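Local coordinates for glycoside hydrolase family protein (Novosphingobium sp. PP1Y, PDB 6Q2F) that probably hydrolyses terminal alpha-L-rhamnose residues from glycosides, as an alpha-L-rhamnosidase that carries a bound sodium ion, at residues Gly149-Val154 / Glu463-Asp468; Val203-Glu208 / Leu443-Leu448; Asp686-Gly691 / Ile1113-Met1118. All coordinates share one frame; numbering follows the deposited sequence.

Contact 1 (Gly149-Val154 / Glu463-Asp468); sequences GLKKLV and EVDKFD
Lys151 and Asp465 meet at about a right angle, the ammonium of the lysine closing a salt bridge on one carboxylate oxygen (NZ of Lys151 to OD2 of Asp465, 2.8 Å). The approach is on the anti side of that oxygen and 26° out of the carboxylate plane. A bend at the last torsion of Lys151 (chi4 74°) turns NZ back over its own segment, where it also donates to the carbonyl O of Gly149 at 3.1 Å, in the plane of that carbonyl. Asp465 is shared out in turn: OD2 has a second partner in Thr513 OG1, while OD1 accepts from the backbone N of Phe467 at 2.9 Å, an Asx turn at the head of the type I turn Asp465-Asp468. A water held by Lys151 N donates a weak bond to the same OD1.

Leu150 forms the apolar half. Its side chain runs alongside that of Glu463, pointing the same way, with CD1 against Glu463 CB at 3.7 Å. The other methyl, CD2, meets CG of Lys466 at 3.7 Å as the two chains cross. Lys466 then folds back, bent at chi2 and chi4, and brings NZ to OE1 of Glu463 (2.7 Å) and to the carbonyl O of Val464. Between the backbones there is a weak bond from Leu150 N to Glu463 O, and a water bridges the same two atoms.

Lys151 and Lys466, both buried, each have a carboxylate partner and at least one backbone carbonyl, so the turn leading into helix 469-487 is probably fixed to the start of strand 151-160 by compensated charges, with the methyls of Leu150 packed on the aliphatic parts of Glu463 and Lys466.

Contact 2 (Val203-Glu208 / Leu443-Leu448); sequences VSYAGE and LGYSLL
Gly207 and Tyr445 form an antiparallel hydrogen-bonded pair in which both backbone N-H groups and both carbonyls are used. Gly207 N donates to Tyr445 O at 2.8 Å and Tyr445 N to Gly207 O at 2.9 Å; the second donor stands well above the carbonyl plane, 51° out of it. Farther along, the direct ladder gives way to solvent: a water accepts from Tyr205 N and from Leu447 N, so it satisfies two donors at once. Tyr205 O takes a CA-H...O contact from Ser446 CA, 3.1 Å away. Two polar side chains have their partners outside the pair: Ser446 OG with Lys152 NZ, and Glu208 OE2 in a salt bridge with Arg442.

The Tyr445 ring folds over its strand partner, CG set between backbone N and carbonyl carbon (chi1 70°), and lays one face on Gly207 CA, 3.6 Å from the ring centroid. Any CB on Gly207 would run into that ring. The hydroxyl end of Tyr445 reaches the edge of the Tyr205 ring, OH to CE2 3.3 Å, while Tyr205 CB rests on Leu447 CG at 3.7 Å.

Strand 436-447 is an inner strand of a four-stranded antiparallel sheet: 206-217 lies along one edge and 151-160 along the other, where Gly444 and Ser446 bond to Val154 and Lys152. The Trp512 ring meets that of Tyr445, their planes about 20° apart.

Contact 3 (Asp686-Gly691 / Ile1113-Met1118); sequences DDKKPG and ITWTAM
Two very short parallel strands, 690-691 and 1115-1116, make a two-stranded sheet that ties the alpha-L-rhamnosidase family region to the C-terminal galactose-binding-like region, and Lys688 and Trp1115 carry its side-chain contact. Trp1115 N donates to Lys689 O at 2.6 Å, and Gly691 N returns a bond to Trp1115 O at 3.0 Å, so the tryptophan backbone is gripped through both its N-H and its carbonyl. Pro690, preceded by a cis peptide, sits between these two bonds. Its CG and CD rest against CG2 of Thr1116, each at 3.9 Å. Gly691 has backbone angles (phi 92°, psi -145°) that call for glycine.

The lysine chain runs obliquely over one face of the indole. With CG extended away from its own backbone N (chi1 -176°), Trp1115 offers that face to Lys688, whose CD lies 3.6 Å from the centroid of the five-membered ring and nearly on its normal, a CH-pi contact. The ammonium rises above the same face, NZ of Lys688 5.1 Å from that centroid, at most a weak cation-pi attraction. On the opposite face stands the backbone N of Ala1117, and Gly691 C meets the ring edge in plane. Replacing Trp1115 with an alanine would probably leave the aliphatic chain of Lys688 without the ring it lies on and open a gap beside Gly691. Ile98 of a neighbouring loop also touches both side chains.

Waters extend the join at each end: one accepts from Lys689 N close to Ile1113 O, and another links the two segments by donating to Gly691 O while accepting from Ala1117 N at 2.8 Å.

In the fold
Contacts 1 and 2 are parts of one sheet region: their centres lie 9 Å apart, and strands 151-160 and 436-447 are neighbours in the same sheet. Lys151 CD packs on Tyr445 CE1 at 3.4 Å. Residues 203-208 and 443-448 both fall within the chain interval spanned by contact 1. Contact 3 is remote, its centre 43 Å from that of contact 1 and 48 Å from that of contact 2; it comes later in the chain, and it alone pairs residues of the alpha-L-rhamnosidase range with the galactose-binding-like range. The side chain of Glu463 in contact 1 lies about 13 Å from the bound sodium ion, so it is not a ligand; the ion is held by Asp503, Ser504, Glu583, Glu586 and Glu644.

Contact 1 (Gly149-Val154 / Glu463-Asp468)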
loop_
_atom_site.group_PDB
_atom_site.type_symbol
_atom_site.label_atom_id
_atom_site.label_comp_id
_atom_site.label_asym_id
_atom_site.label_seq_id
_atom_site.Cartn_x
_atom_site.Cartn_y
_atom_site.Cartn_z
ATOM N N GLY A 149 -11.386 22.418 -4.178
ATOM C CA GLY A 149 -10.743 21.577 -3.193
ATOM C C GLY A 149 -11.660 20.476 -2.683
ATOM O O GLY A 149 -12.855 20.413 -2.996
ATOM N N LEU A 150 -11.080 19.591 -1.876
ATOM C CA LEU A 150 -11.862 18.523 -1.269
ATOM C C LEU A 150 -12.961 19.117 -0.398
ATOM O O LEU A 150 -12.748 20.112 0.293
ATOM C CB LEU A 150 -10.957 17.610 -0.444
ATOM C CG LEU A 150 -10.051 16.658 -1.237
ATOM C CD1 LEU A 150 -8.896 16.217 -0.358
ATOM C CD2 LEU A 150 -10.866 15.454 -1.707
ATOM N N LYS A 151 -14.142 18.500 -0.435
ATOM C CA LYS A 151 -15.344 19.048 0.183
ATOM C C LYS A 151 -15.975 18.045 1.140
ATOM O O LYS A 151 -16.003 16.839 0.870
ATOM C CB LYS A 151 -16.389 19.423 -0.859
ATOM C CG LYS A 151 -15.950 20.475 -1.843
ATOM C CD LYS A 151 -16.918 20.488 -3.017
ATOM C CE LYS A 151 -16.403 21.330 -4.151
ATOM N NZ LYS A 151 -15.296 20.622 -4.855
ATOM N N LYS A 152 -16.545 18.563 2.225
ATOM C CA LYS A 152 -17.329 17.780 3.168
ATOM C C LYS A 152 -18.714 18.397 3.289
ATOM O O LYS A 152 -18.870 19.622 3.229
ATOM C CB LYS A 152 -16.684 17.761 4.560
ATOM C CG LYS A 152 -16.472 19.189 5.094
ATOM C CD LYS A 152 -16.309 19.237 6.570
ATOM C CE LYS A 152 -16.359 20.671 7.050
ATOM N NZ LYS A 152 -15.301 21.525 6.464
ATOM N N LEU A 153 -19.708 17.542 3.506
ATOM C CA LEU A 153 -21.074 18.005 3.711
ATOM C C LEU A 153 -21.210 18.676 5.080
ATOM O O LEU A 153 -20.656 18.203 6.075
ATOM C CB LEU A 153 -22.038 16.817 3.587
ATOM C CG LEU A 153 -23.540 17.058 3.390
ATOM C CD1 LEU A 153 -23.829 17.669 2.026
ATOM C CD2 LEU A 153 -24.321 15.755 3.576
ATOM N N VAL A 154 -21.945 19.796 5.124
ATOM C CA VAL A 154 -22.244 20.517 6.361
ATOM C C VAL A 154 -23.707 20.933 6.301
ATOM O O VAL A 154 -24.335 20.915 5.242
ATOM C CB VAL A 154 -21.354 21.767 6.582
ATOM C CG1 VAL A 154 -19.908 21.369 6.946
ATOM C CG2 VAL A 154 -21.372 22.625 5.346
ATOM N N GLU A 463 -5.470 20.054 -2.136
ATOM C CA GLU A 463 -5.740 18.838 -2.879
ATOM C C GLU A 463 -7.009 19.022 -3.707
ATOM O O GLU A 463 -8.040 19.455 -3.194
ATOM C CB GLU A 463 -5.879 17.665 -1.898
ATOM C CG GLU A 463 -4.545 17.252 -1.231
ATOM C CD GLU A 463 -3.654 16.452 -2.179
ATOM O OE1 GLU A 463 -4.170 15.976 -3.215
ATOM O OE2 GLU A 463 -2.446 16.293 -1.888
ATOM N N VAL A 464 -6.928 18.711 -4.999
ATOM C CA VAL A 464 -8.091 18.856 -5.867
ATOM C C VAL A 464 -9.169 17.847 -5.459
ATOM O O VAL A 464 -8.878 16.748 -4.970
ATOM C CB VAL A 464 -7.709 18.674 -7.351
ATOM C CG1 VAL A 464 -7.357 17.201 -7.661
ATOM C CG2 VAL A 464 -8.870 19.116 -8.263
ATOM N N ASP A 465 -10.425 18.237 -5.637
ATOM C CA ASP A 465 -11.578 17.391 -5.346
ATOM C C ASP A 465 -11.474 16.081 -6.127
ATOM O O ASP A 465 -11.618 16.064 -7.349
ATOM C CB ASP A 465 -12.867 18.163 -5.690
ATOM C CG ASP A 465 -14.134 17.326 -5.496
ATOM O OD1 ASP A 465 -14.019 16.100 -5.262
ATOM O OD2 ASP A 465 -15.241 17.902 -5.580
ATOM N N LYS A 466 -11.200 14.980 -5.423
ATOM C CA LYS A 466 -10.882 13.716 -6.072
ATOM C C LYS A 466 -12.096 13.067 -6.732
ATOM O O LYS A 466 -11.926 12.109 -7.496
ATOM C CB LYS A 466 -10.267 12.756 -5.045
ATOM C CG LYS A 466 -9.107 13.357 -4.225
ATOM C CD LYS A 466 -7.801 13.335 -5.015
ATOM C CE LYS A 466 -6.659 14.008 -4.217
ATOM N NZ LYS A 466 -6.330 15.391 -4.707
ATOM N N PHE A 467 -13.304 13.549 -6.446
ATOM C CA PHE A 467 -14.525 12.997 -7.020
ATOM C C PHE A 467 -15.032 13.781 -8.225
ATOM O O PHE A 467 -16.066 13.413 -8.789
ATOM C CB PHE A 467 -15.613 12.929 -5.938
ATOM C CG PHE A 467 -15.134 12.366 -4.626
ATOM C CD1 PHE A 467 -14.647 11.066 -4.557
ATOM C CD2 PHE A 467 -15.192 13.129 -3.460
ATOM C CE1 PHE A 467 -14.204 10.532 -3.361
ATOM C CE2 PHE A 467 -14.740 12.600 -2.256
ATOM C CZ PHE A 467 -14.236 11.301 -2.208
ATOM N N ASP A 468 -14.330 14.835 -8.630
ATOM C CA ASP A 468 -14.759 15.746 -9.691
ATOM C C ASP A 468 -13.782 15.652 -10.854
ATOM O O ASP A 468 -12.708 16.255 -10.811
ATOM C CB ASP A 468 -14.859 17.180 -9.165
ATOM C CG ASP A 468 -15.455 18.144 -10.187
ATOM O OD1 ASP A 468 -14.968 18.199 -11.334
ATOM O OD2 ASP A 468 -16.435 18.837 -9.840
HETATM O O HOH W 1 -8.224 20.011 -0.477
HETATM O O HOH W 2 -14.607 16.446 -2.339
#

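Contact 2 (Val203-Glu208 / Leu443-Leu448)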
loop_
_atom_site.group_PDB
_atom_site.type_symbol
_atom_site.label_atom_id
_atom_site.label_comp_id
_atom_site.label_asym_id
_atom_site.label_seq_id
_atom_site.Cartn_x
_atom_site.Cartn_y
_atom_site.Cartn_z
ATOM N N VAL A 203 -7.611 29.453 3.877
ATOM C CA VAL A 203 -8.445 29.378 2.681
ATOM C C VAL A 203 -9.727 28.623 3.009
ATOM O O VAL A 203 -9.718 27.623 3.736
ATOM C CB VAL A 203 -7.679 28.722 1.515
ATOM C CG1 VAL A 203 -6.484 29.561 1.092
ATOM C CG2 VAL A 203 -7.212 27.351 1.905
ATOM N N SER A 204 -10.848 29.118 2.501
ATOM C CA SER A 204 -12.126 28.511 2.827
ATOM C C SER A 204 -13.063 28.661 1.644
ATOM O O SER A 204 -12.842 29.484 0.757
ATOM C CB SER A 204 -12.737 29.150 4.075
ATOM O OG SER A 204 -13.087 30.483 3.789
ATOM N N TYR A 205 -14.120 27.853 1.643
ATOM C CA TYR A 205 -15.161 27.973 0.628
ATOM C C TYR A 205 -16.424 27.299 1.135
ATOM O O TYR A 205 -16.363 26.180 1.651
ATOM C CB TYR A 205 -14.726 27.351 -0.704
ATOM C CG TYR A 205 -15.613 27.762 -1.854
ATOM C CD1 TYR A 205 -15.377 28.938 -2.557
ATOM C CD2 TYR A 205 -16.693 26.981 -2.234
ATOM C CE1 TYR A 205 -16.203 29.317 -3.628
ATOM C CE2 TYR A 205 -17.518 27.347 -3.291
ATOM C CZ TYR A 205 -17.269 28.508 -3.988
ATOM O OH TYR A 205 -18.099 28.847 -5.033
ATOM N N ALA A 206 -17.552 27.993 1.007
ATOM C CA ALA A 206 -18.856 27.493 1.413
ATOM C C ALA A 206 -19.737 27.423 0.175
ATOM O O ALA A 206 -19.953 28.434 -0.498
ATOM C CB ALA A 206 -19.488 28.393 2.479
ATOM N N GLY A 207 -20.214 26.220 -0.149
ATOM C CA GLY A 207 -21.112 26.024 -1.257
ATOM C C GLY A 207 -22.478 25.570 -0.773
ATOM O O GLY A 207 -22.669 25.197 0.388
ATOM N N GLU A 208 -23.423 25.598 -1.691
ATOM C CA GLU A 208 -24.772 25.131 -1.433
ATOM C C GLU A 208 -24.956 23.722 -1.967
ATOM O O GLU A 208 -24.330 23.324 -2.949
ATOM C CB GLU A 208 -25.795 26.075 -2.067
ATOM C CG GLU A 208 -25.918 27.412 -1.346
ATOM C CD GLU A 208 -26.419 27.255 0.079
ATOM O OE1 GLU A 208 -27.205 26.313 0.339
ATOM O OE2 GLU A 208 -26.015 28.060 0.943
ATOM N N LEU A 443 -28.525 21.951 3.596
ATOM C CA LEU A 443 -27.276 21.272 3.315
ATOM C C LEU A 443 -26.366 22.197 2.525
ATOM O O LEU A 443 -26.816 22.894 1.610
ATOM C CB LEU A 443 -27.530 19.986 2.530
ATOM C CG LEU A 443 -28.494 19.019 3.202
ATOM C CD1 LEU A 443 -28.712 17.814 2.295
ATOM C CD2 LEU A 443 -27.935 18.592 4.546
ATOM N N GLY A 444 -25.091 22.197 2.880
ATOM C CA GLY A 444 -24.094 22.894 2.095
ATOM C C GLY A 444 -22.824 22.086 2.091
ATOM O O GLY A 444 -22.808 20.946 2.573
ATOM N N TYR A 445 -21.755 22.644 1.539
ATOM C CA TYR A 445 -20.450 22.025 1.682
ATOM C C TYR A 445 -19.420 23.085 2.036
ATOM O O TYR A 445 -19.627 24.292 1.849
ATOM C CB TYR A 445 -20.025 21.256 0.413
ATOM C CG TYR A 445 -19.690 22.116 -0.788
ATOM C CD1 TYR A 445 -18.439 22.730 -0.908
ATOM C CD2 TYR A 445 -20.620 22.303 -1.812
ATOM C CE1 TYR A 445 -18.131 23.514 -2.014
ATOM C CE2 TYR A 445 -20.318 23.072 -2.922
ATOM C CZ TYR A 445 -19.076 23.679 -3.018
ATOM O OH TYR A 445 -18.783 24.454 -4.123
ATOM N N SER A 446 -18.301 22.605 2.555
ATOM C CA SER A 446 -17.168 23.458 2.859
ATOM C C SER A 446 -15.908 22.618 2.685
ATOM O O SER A 446 -15.973 21.421 2.397
ATOM C CB SER A 446 -17.299 24.056 4.256
ATOM O OG SER A 446 -17.191 23.049 5.240
ATOM N N LEU A 447 -14.755 23.254 2.846
ATOM C CA LEU A 447 -13.477 22.639 2.508
ATOM C C LEU A 447 -12.905 21.801 3.648
ATOM O O LEU A 447 -13.065 22.121 4.830
ATOM C CB LEU A 447 -12.470 23.718 2.114
ATOM C CG LEU A 447 -12.892 24.539 0.894
ATOM C CD1 LEU A 447 -11.742 25.408 0.447
ATOM C CD2 LEU A 447 -13.370 23.601 -0.244
ATOM N N LEU A 448 -12.231 20.709 3.268
ATOM C CA LEU A 448 -11.352 19.998 4.195
ATOM C C LEU A 448 -10.093 20.803 4.496
ATOM O O LEU A 448 -9.578 20.766 5.618
ATOM C CB LEU A 448 -10.943 18.652 3.606
ATOM C CG LEU A 448 -11.526 17.375 4.184
ATOM C CD1 LEU A 448 -13.026 17.392 3.992
ATOM C CD2 LEU A 448 -10.888 16.169 3.468
HETATM O O HOH W 3 -14.225 26.023 3.949
#

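Contact 3 (Asp686-Gly691 / Ile1113-Met1118)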
loop_
_atom_site.group_PDB
_atom_site.type_symbol
_atom_site.label_atom_id
_atom_site.label_comp_id
_atom_site.label_asym_id
_atom_site.label_seq_id
_atom_site.Cartn_x
_atom_site.Cartn_y
_atom_site.Cartn_z
ATOM N N ASP A 686 30.142 16.153 -4.014
ATOM C CA ASP A 686 30.831 14.886 -3.781
ATOM C C ASP A 686 31.480 14.780 -2.401
ATOM O O ASP A 686 31.643 13.658 -1.909
ATOM C CB ASP A 686 31.896 14.646 -4.863
ATOM C CG ASP A 686 31.307 14.600 -6.277
ATOM O OD1 ASP A 686 30.079 14.441 -6.411
ATOM O OD2 ASP A 686 32.072 14.716 -7.255
ATOM N N ASP A 687 31.800 15.907 -1.749
ATOM C CA ASP A 687 32.700 15.891 -0.590
ATOM C C ASP A 687 32.056 15.264 0.641
ATOM O O ASP A 687 32.741 14.608 1.432
ATOM C CB ASP A 687 33.177 17.308 -0.254
ATOM C CG ASP A 687 32.027 18.336 -0.212
ATOM O OD1 ASP A 687 30.850 17.946 -0.091
ATOM O OD2 ASP A 687 32.308 19.550 -0.291
ATOM N N LYS A 688 30.755 15.454 0.834
ATOM C CA LYS A 688 30.095 14.978 2.047
ATOM C C LYS A 688 29.683 13.520 1.858
ATOM O O LYS A 688 28.778 13.215 1.072
ATOM C CB LYS A 688 28.913 15.878 2.390
ATOM C CG LYS A 688 29.396 17.156 3.131
ATOM C CD LYS A 688 28.283 18.120 3.430
ATOM C CE LYS A 688 28.820 19.319 4.241
ATOM N NZ LYS A 688 29.788 20.137 3.459
ATOM N N LYS A 689 30.364 12.617 2.564
ATOM C CA LYS A 689 30.058 11.183 2.462
ATOM C C LYS A 689 29.665 10.647 3.835
ATOM O O LYS A 689 30.290 11.004 4.824
ATOM C CB LYS A 689 31.256 10.405 1.909
ATOM C CG LYS A 689 31.776 10.893 0.567
ATOM C CD LYS A 689 33.217 10.431 0.348
ATOM C CE LYS A 689 33.913 11.277 -0.725
ATOM N NZ LYS A 689 33.267 11.068 -2.059
ATOM N N PRO A 690 28.625 9.799 3.901
ATOM C CA PRO A 690 27.787 9.391 2.777
ATOM C C PRO A 690 26.808 10.476 2.342
ATOM O O PRO A 690 26.204 10.340 1.287
ATOM C CB PRO A 690 27.034 8.175 3.323
ATOM C CG PRO A 690 26.967 8.423 4.787
ATOM C CD PRO A 690 28.276 9.077 5.133
ATOM N N GLY A 691 26.671 11.542 3.130
ATOM C CA GLY A 691 25.921 12.699 2.666
ATOM C C GLY A 691 24.438 12.733 3.000
ATOM O O GLY A 691 24.025 12.299 4.078
ATOM N N ILE A 1113 35.785 11.189 8.979
ATOM C CA ILE A 1113 35.701 10.917 7.550
ATOM C C ILE A 1113 34.319 11.260 7.008
ATOM O O ILE A 1113 34.192 11.758 5.887
ATOM C CB ILE A 1113 36.056 9.437 7.271
ATOM C CG1 ILE A 1113 37.499 9.121 7.696
ATOM C CG2 ILE A 1113 35.846 9.078 5.813
ATOM C CD1 ILE A 1113 38.538 10.006 7.074
ATOM N N THR A 1114 33.272 11.008 7.791
ATOM C CA THR A 1114 31.914 11.035 7.276
ATOM C C THR A 1114 31.216 12.343 7.608
ATOM O O THR A 1114 31.590 13.061 8.537
ATOM C CB THR A 1114 31.072 9.883 7.828
ATOM O OG1 THR A 1114 30.841 10.104 9.228
ATOM C CG2 THR A 1114 31.774 8.549 7.612
ATOM N N TRP A 1115 30.181 12.624 6.821
ATOM C CA TRP A 1115 29.194 13.659 7.092
ATOM C C TRP A 1115 27.806 13.082 6.849
ATOM O O TRP A 1115 27.566 12.447 5.813
ATOM C CB TRP A 1115 29.407 14.882 6.200
ATOM C CG TRP A 1115 28.471 16.024 6.520
ATOM C CD1 TRP A 1115 28.763 17.124 7.277
ATOM C CD2 TRP A 1115 27.106 16.168 6.110
ATOM N NE1 TRP A 1115 27.668 17.945 7.353
ATOM C CE2 TRP A 1115 26.638 17.385 6.641
ATOM C CE3 TRP A 1115 26.234 15.391 5.331
ATOM C CZ2 TRP A 1115 25.336 17.844 6.430
ATOM C CZ3 TRP A 1115 24.937 15.845 5.130
ATOM C CH2 TRP A 1115 24.503 17.066 5.673
ATOM N N THR A 1116 26.911 13.273 7.820
ATOM C CA THR A 1116 25.487 13.012 7.665
ATOM C C THR A 1116 24.739 14.191 8.270
ATOM O O THR A 1116 25.284 14.928 9.092
ATOM C CB THR A 1116 25.022 11.719 8.355
ATOM O OG1 THR A 1116 25.206 11.842 9.772
ATOM C CG2 THR A 1116 25.802 10.497 7.834
ATOM N N ALA A 1117 23.464 14.338 7.882
ATOM C CA ALA A 1117 22.657 15.456 8.364
ATOM C C ALA A 1117 22.416 15.371 9.868
ATOM O O ALA A 1117 22.624 16.350 10.593
ATOM C CB ALA A 1117 21.330 15.502 7.614
HETATM N N MSE A 1118 21.953 14.219 10.349
HETATM C CA MSE A 1118 21.702 14.011 11.772
HETATM C C MSE A 1118 22.608 12.871 12.246
HETATM O O MSE A 1118 23.185 12.153 11.428
HETATM C CB MSE A 1118 20.216 13.704 12.039
HETATM C CG MSE A 1118 19.246 14.882 11.844
HETATM SE SE MSE A 1118 19.627 16.533 12.839
HETATM C CE MSE A 1118 19.594 15.885 14.675
HETATM O O HOH W 4 32.675 13.280 4.248
HETATM O O HOH W 5 22.158 12.440 6.286
#